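Local structure of metallophosphoesterase (Sphaerobacter thermophilus, 3RQZ) at residues His117-His122 / Ala135-Ala140; Thr143-Val148 / Gly182-Asn187. The protein probably acts as a metal-dependent phosphatase of the YfcE family, with zinc ions bound in a calcineurin-like phosphoesterase fold. All coordinates share one frame; numbering follows the deposited sequence.

Contact 1: His117-His122 / Ala135-Ala140; sequences HGSPRH and ALNFPA
Over one face of the Arg121 guanidinium lies CB of Leu136, off toward the rim of the group, with Arg121 NH2 and Leu136 CB 3.6 Å apart. The second flat group, the Asn137 amide, stands nearly upright to the guanidinium, the planes 79° apart, and its ND2 approaches obliquely. The polar hold comes from the amide oxygen: Arg121 N donates to Asn137 OD1 at 3.0 Å, and the donor sits almost in line with the C=O bond (171°). Around that bond the same oxygen is packed by carbon, with Pro120 CD 3.3 Å from Asn137 OD1 and Arg121 CG pressing in beside it. At its other end the amide is held through ND2, which bonds to Ile133 O and to Glu126, so the flip of the group is fixed. With CG beside its backbone N (chi1 -65°) and a bend at chi3, the Arg121 chain passes Ala140 CB, 3.7 Å from Arg121 CG, before its head reaches Leu136; NH1 then forms a salt bridge with Glu126. Replacing Arg121 by alanine would probably leave Glu126 without this cationic mate and Leu136 CB without the guanidinium over it. Further along, Pro120 CB meets Ala140 CB at 4.0 Å. Ser119 OG accepts from His122 N (3.0 Å) and also bonds to Glu126, which thereby ties three side chains together; the Ser119 side chain lies about 11 Å from a bound zinc ion. This ST motif shapes the turn, and the Asn137 amide joins that turn to the C-terminal part of helix 131-137.

Contact 2: Thr143-Val148 / Gly182-Asn187; sequences TPLCFV and GRYIIN
Residues 145-147 and 184-186 pair as parallel strands, Leu145 beside Tyr184, Cys146 beside Ile185 and Phe147 beside Ile186, their axes 4.8 Å apart and turned by 23°. Cys146 uses both of its backbone groups, taking Tyr184 O through its N (3.0 Å) and giving its O to Ile186 N (2.9 Å); bonds from Tyr184 N to Pro144 O and from Val148 N to Ile186 O extend the pairing at the two ends. On the face carrying Leu145, Tyr184, Phe147 and Ile186, the phenylalanine lies alongside the isoleucine and points the same way. Phe147 CD1 comes 3.7 Å from Ile186 CB, while CE1 meets the CG2 branch. Leu145 CD2 reaches Tyr184 CB at 3.9 Å. Beyond the strand, Val148 CG2 meets Ile185 CG2 obliquely at 3.9 Å. CB and CG of Asn187 lie against Val148 O, and its side chain, whose OD1 bonds to Gly189 N, comes within about 5 Å of that of the zinc ligand Asp11, so the strands run toward the metal site. At the start of the pair the Arg183 chain bends at chi3 (68°) and brings the guanidinium edge-on to a backbone carbonyl: NH2 bonds to Thr143 O at 3.1 Å, with a weak bond from NE to the same oxygen. NH2 also bonds to Phe141 O, and NH1 has a salt bridge to Glu159. The two strands lie in the middle of a mixed five-stranded sheet of the calcineurin-like fold, between strands 113-116 and 154-158; Phe147 meets Phe206 of the other sheet, and Tyr184 and Ile186 touch Leu177.

The two contacts, with centres about 10 Å apart, illustrate how one domain varies its chemistry with depth. Contact 2 is buried and joins central strands by regular main-chain bonding, with mostly apolar side chains on both faces and one arginine bonded to a carbonyl at the start; contact 1 is only partly buried, pairs a loop with a helix end, and relies on a single main-chain-to-amide bond, an arginine and small apolar patches. They share no segment but meet directly: Phe138 O probably accepts a hydrogen bond from Arg183 NH1 (3.0 Å), Phe138 CZ lies 3.7 Å from Ile185 CG1, and Pro120 CD packs on Cys146 SG. Helix 131-137 precedes strand 145-147 in the chain, and Asn137 touches strand 184-188 of the same sheet.

Contact 1: His117-His122 / Ala135-Ala140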
loop_
_atom_site.group_PDB
_atom_site.type_symbol
_atom_site.label_atom_id
_atom_site.label_comp_id
_atom_site.label_asym_id
_atom_site.label_seq_id
_atom_site.Cartn_x
_atom_site.Cartn_y
_atom_site.Cartn_z
ATOM N N HIS A 117 -4.705 4.713 4.686
ATOM C CA HIS A 117 -4.578 4.218 3.349
ATOM C C HIS A 117 -4.564 5.358 2.332
ATOM O O HIS A 117 -3.796 5.338 1.377
ATOM C CB HIS A 117 -5.756 3.290 3.029
ATOM C CG HIS A 117 -5.702 2.752 1.638
ATOM N ND1 HIS A 117 -4.721 1.874 1.237
ATOM C CD2 HIS A 117 -6.484 2.978 0.551
ATOM C CE1 HIS A 117 -4.899 1.579 -0.042
ATOM N NE2 HIS A 117 -5.967 2.232 -0.479
ATOM N N GLY A 118 -5.462 6.309 2.505
ATOM C CA GLY A 118 -5.680 7.353 1.495
ATOM C C GLY A 118 -5.203 8.707 1.992
ATOM O O GLY A 118 -4.142 9.194 1.597
ATOM N N SER A 119 -5.962 9.330 2.881
ATOM C CA SER A 119 -5.537 10.620 3.369
ATOM C C SER A 119 -6.013 10.841 4.800
ATOM O O SER A 119 -6.996 10.214 5.233
ATOM C CB SER A 119 -6.061 11.737 2.461
ATOM O OG SER A 119 -7.349 12.125 2.905
ATOM N N PRO A 120 -5.331 11.718 5.560
ATOM C CA PRO A 120 -5.866 11.887 6.919
ATOM C C PRO A 120 -7.225 12.608 6.987
ATOM O O PRO A 120 -7.945 12.481 8.002
ATOM C CB PRO A 120 -4.743 12.641 7.657
ATOM C CG PRO A 120 -3.878 13.193 6.608
ATOM C CD PRO A 120 -3.961 12.255 5.445
ATOM N N ARG A 121 -7.623 13.316 5.924
ATOM C CA ARG A 121 -9.005 13.820 5.864
ATOM C C ARG A 121 -10.016 12.708 5.638
ATOM O O ARG A 121 -11.092 12.686 6.273
ATOM C CB ARG A 121 -9.205 14.871 4.756
ATOM C CG ARG A 121 -8.439 16.140 4.939
ATOM C CD ARG A 121 -9.103 17.265 4.172
ATOM N NE ARG A 121 -9.097 16.986 2.740
ATOM C CZ ARG A 121 -9.565 17.823 1.830
ATOM N NH1 ARG A 121 -9.540 17.483 0.546
ATOM N NH2 ARG A 121 -10.046 19.002 2.210
ATOM N N HIS A 122 -9.687 11.809 4.705
ATOM C CA HIS A 122 -10.578 10.719 4.297
ATOM C C HIS A 122 -9.802 9.428 4.184
ATOM O O HIS A 122 -9.388 9.055 3.092
ATOM C CB HIS A 122 -11.232 11.075 2.952
ATOM C CG HIS A 122 -11.905 12.410 2.966
ATOM N ND1 HIS A 122 -13.088 12.628 3.635
ATOM C CD2 HIS A 122 -11.552 13.606 2.426
ATOM C CE1 HIS A 122 -13.450 13.893 3.488
ATOM N NE2 HIS A 122 -12.535 14.508 2.758
ATOM N N ALA A 135 -1.684 20.014 0.858
ATOM C CA ALA A 135 -1.882 21.208 1.672
ATOM C C ALA A 135 -3.124 21.116 2.553
ATOM O O ALA A 135 -3.096 21.489 3.729
ATOM C CB ALA A 135 -1.923 22.484 0.749
ATOM N N LEU A 136 -4.203 20.578 1.997
ATOM C CA LEU A 136 -5.445 20.414 2.750
ATOM C C LEU A 136 -5.311 19.326 3.833
ATOM O O LEU A 136 -6.121 19.249 4.757
ATOM C CB LEU A 136 -6.612 20.124 1.778
ATOM C CG LEU A 136 -7.050 21.291 0.865
ATOM C CD1 LEU A 136 -7.765 20.806 -0.410
ATOM C CD2 LEU A 136 -7.904 22.356 1.595
ATOM N N ASN A 137 -4.276 18.498 3.720
ATOM C CA ASN A 137 -4.118 17.325 4.590
ATOM C C ASN A 137 -3.156 17.483 5.752
ATOM O O ASN A 137 -3.272 16.771 6.762
ATOM C CB ASN A 137 -3.812 16.068 3.759
ATOM C CG ASN A 137 -5.064 15.354 3.337
ATOM O OD1 ASN A 137 -5.705 14.700 4.154
ATOM N ND2 ASN A 137 -5.432 15.467 2.061
ATOM N N PHE A 138 -2.238 18.433 5.631
ATOM C CA PHE A 138 -1.318 18.751 6.734
ATOM C C PHE A 138 -2.003 19.197 8.025
ATOM O O PHE A 138 -1.599 18.753 9.089
ATOM C CB PHE A 138 -0.211 19.716 6.297
ATOM C CG PHE A 138 0.942 19.022 5.616
ATOM C CD1 PHE A 138 1.901 18.341 6.370
ATOM C CD2 PHE A 138 1.068 19.036 4.211
ATOM C CE1 PHE A 138 2.967 17.660 5.746
ATOM C CE2 PHE A 138 2.136 18.375 3.597
ATOM C CZ PHE A 138 3.095 17.692 4.369
ATOM N N PRO A 139 -3.074 20.018 7.938
ATOM C CA PRO A 139 -3.849 20.315 9.161
ATOM C C PRO A 139 -4.653 19.129 9.704
ATOM O O PRO A 139 -5.077 19.166 10.870
ATOM C CB PRO A 139 -4.802 21.446 8.726
ATOM C CG PRO A 139 -4.209 22.009 7.440
ATOM C CD PRO A 139 -3.552 20.800 6.782
ATOM N N ALA A 140 -4.841 18.095 8.881
ATOM C CA ALA A 140 -5.647 16.916 9.235
ATOM C C ALA A 140 -4.911 15.821 10.054
ATOM O O ALA A 140 -5.518 14.833 10.465
ATOM C CB ALA A 140 -6.315 16.302 7.969
#

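Contact 2: Thr143-Val148 / Gly182-Asn187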
loop_
_atom_site.group_PDB
_atom_site.type_symbol
_atom_site.label_atom_id
_atom_site.label_comp_id
_atom_site.label_asym_id
_atom_site.label_seq_id
_atom_site.Cartn_x
_atom_site.Cartn_y
_atom_site.Cartn_z
ATOM N N THR A 143 0.926 14.832 13.870
ATOM C CA THR A 143 2.203 14.220 14.167
ATOM C C THR A 143 3.218 14.778 13.146
ATOM O O THR A 143 2.822 15.342 12.139
ATOM C CB THR A 143 2.117 12.700 14.009
ATOM O OG1 THR A 143 1.497 12.392 12.748
ATOM C CG2 THR A 143 1.281 12.094 15.130
ATOM N N PRO A 144 4.520 14.614 13.405
ATOM C CA PRO A 144 5.507 15.017 12.413
ATOM C C PRO A 144 5.310 14.320 11.069
ATOM O O PRO A 144 5.501 14.946 10.036
ATOM C CB PRO A 144 6.828 14.582 13.054
ATOM C CG PRO A 144 6.548 14.603 14.512
ATOM C CD PRO A 144 5.163 14.076 14.617
ATOM N N LEU A 145 4.877 13.056 11.060
ATOM C CA LEU A 145 4.840 12.297 9.795
ATOM C C LEU A 145 3.463 11.689 9.550
ATOM O O LEU A 145 2.801 11.289 10.510
ATOM C CB LEU A 145 5.893 11.180 9.832
ATOM C CG LEU A 145 7.368 11.497 10.100
ATOM C CD1 LEU A 145 8.096 10.171 10.153
ATOM C CD2 LEU A 145 7.984 12.419 9.032
ATOM N N CYS A 146 3.019 11.681 8.285
ATOM C CA CYS A 146 1.841 10.887 7.845
ATOM C C CYS A 146 2.197 9.991 6.663
ATOM O O CYS A 146 2.714 10.477 5.628
ATOM C CB CYS A 146 0.662 11.786 7.449
ATOM S SG CYS A 146 -0.898 10.846 7.193
ATOM N N PHE A 147 1.954 8.694 6.825
ATOM C CA PHE A 147 2.193 7.704 5.779
ATOM C C PHE A 147 0.886 7.361 5.116
ATOM O O PHE A 147 -0.116 7.080 5.798
ATOM C CB PHE A 147 2.851 6.427 6.348
ATOM C CG PHE A 147 4.250 6.662 6.850
ATOM C CD1 PHE A 147 5.322 6.695 5.946
ATOM C CD2 PHE A 147 4.490 6.951 8.200
ATOM C CE1 PHE A 147 6.635 6.937 6.404
ATOM C CE2 PHE A 147 5.789 7.177 8.669
ATOM C CZ PHE A 147 6.865 7.178 7.778
ATOM N N VAL A 148 0.902 7.389 3.789
ATOM C CA VAL A 148 -0.293 7.140 2.985
ATOM C C VAL A 148 0.021 6.205 1.811
ATOM O O VAL A 148 1.181 6.080 1.427
ATOM C CB VAL A 148 -0.900 8.471 2.443
ATOM C CG1 VAL A 148 -1.175 9.471 3.567
ATOM C CG2 VAL A 148 0.015 9.128 1.369
ATOM N N GLY A 182 10.705 19.547 9.850
ATOM C CA GLY A 182 9.459 19.759 9.130
ATOM C C GLY A 182 8.627 18.497 9.087
ATOM O O GLY A 182 9.097 17.379 9.355
ATOM N N ARG A 183 7.382 18.672 8.712
ATOM C CA ARG A 183 6.448 17.576 8.676
ATOM C C ARG A 183 6.359 17.066 7.237
ATOM O O ARG A 183 6.566 17.845 6.308
ATOM C CB ARG A 183 5.113 18.097 9.159
ATOM C CG ARG A 183 5.218 18.806 10.505
ATOM C CD ARG A 183 3.899 19.489 10.814
ATOM N NE ARG A 183 2.919 18.478 11.041
ATOM C CZ ARG A 183 1.647 18.516 10.666
ATOM N NH1 ARG A 183 1.120 19.551 10.015
ATOM N NH2 ARG A 183 0.906 17.477 10.967
ATOM N N TYR A 184 6.054 15.773 7.065
ATOM C CA TYR A 184 6.070 15.115 5.744
ATOM C C TYR A 184 4.850 14.240 5.541
ATOM O O TYR A 184 4.377 13.615 6.502
ATOM C CB TYR A 184 7.305 14.208 5.595
ATOM C CG TYR A 184 8.551 14.964 5.229
ATOM C CD1 TYR A 184 8.837 15.266 3.904
ATOM C CD2 TYR A 184 9.439 15.408 6.223
ATOM C CE1 TYR A 184 9.998 16.001 3.571
ATOM C CE2 TYR A 184 10.565 16.137 5.901
ATOM C CZ TYR A 184 10.839 16.409 4.574
ATOM O OH TYR A 184 11.965 17.114 4.257
ATOM N N ILE A 185 4.382 14.159 4.288
ATOM C CA ILE A 185 3.421 13.118 3.867
ATOM C C ILE A 185 4.265 12.248 2.942
ATOM O O ILE A 185 4.937 12.784 2.070
ATOM C CB ILE A 185 2.184 13.728 3.136
ATOM C CG1 ILE A 185 1.285 14.508 4.113
ATOM C CG2 ILE A 185 1.371 12.643 2.405
ATOM C CD1 ILE A 185 0.108 15.255 3.433
ATOM N N ILE A 186 4.249 10.930 3.156
ATOM C CA ILE A 186 5.156 9.971 2.520
ATOM C C ILE A 186 4.352 8.771 2.072
ATOM O O ILE A 186 3.571 8.247 2.862
ATOM C CB ILE A 186 6.217 9.425 3.562
ATOM C CG1 ILE A 186 7.083 10.545 4.164
ATOM C CG2 ILE A 186 7.105 8.320 2.954
ATOM C CD1 ILE A 186 7.877 11.240 3.173
ATOM N N ASN A 187 4.556 8.334 0.815
ATOM C CA ASN A 187 3.869 7.187 0.213
ATOM C C ASN A 187 4.943 6.182 -0.241
ATOM O O ASN A 187 5.864 6.542 -0.985
ATOM C CB ASN A 187 2.994 7.670 -0.994
ATOM C CG ASN A 187 2.035 6.610 -1.522
ATOM O OD1 ASN A 187 2.369 5.409 -1.591
ATOM N ND2 ASN A 187 0.841 7.057 -1.962
#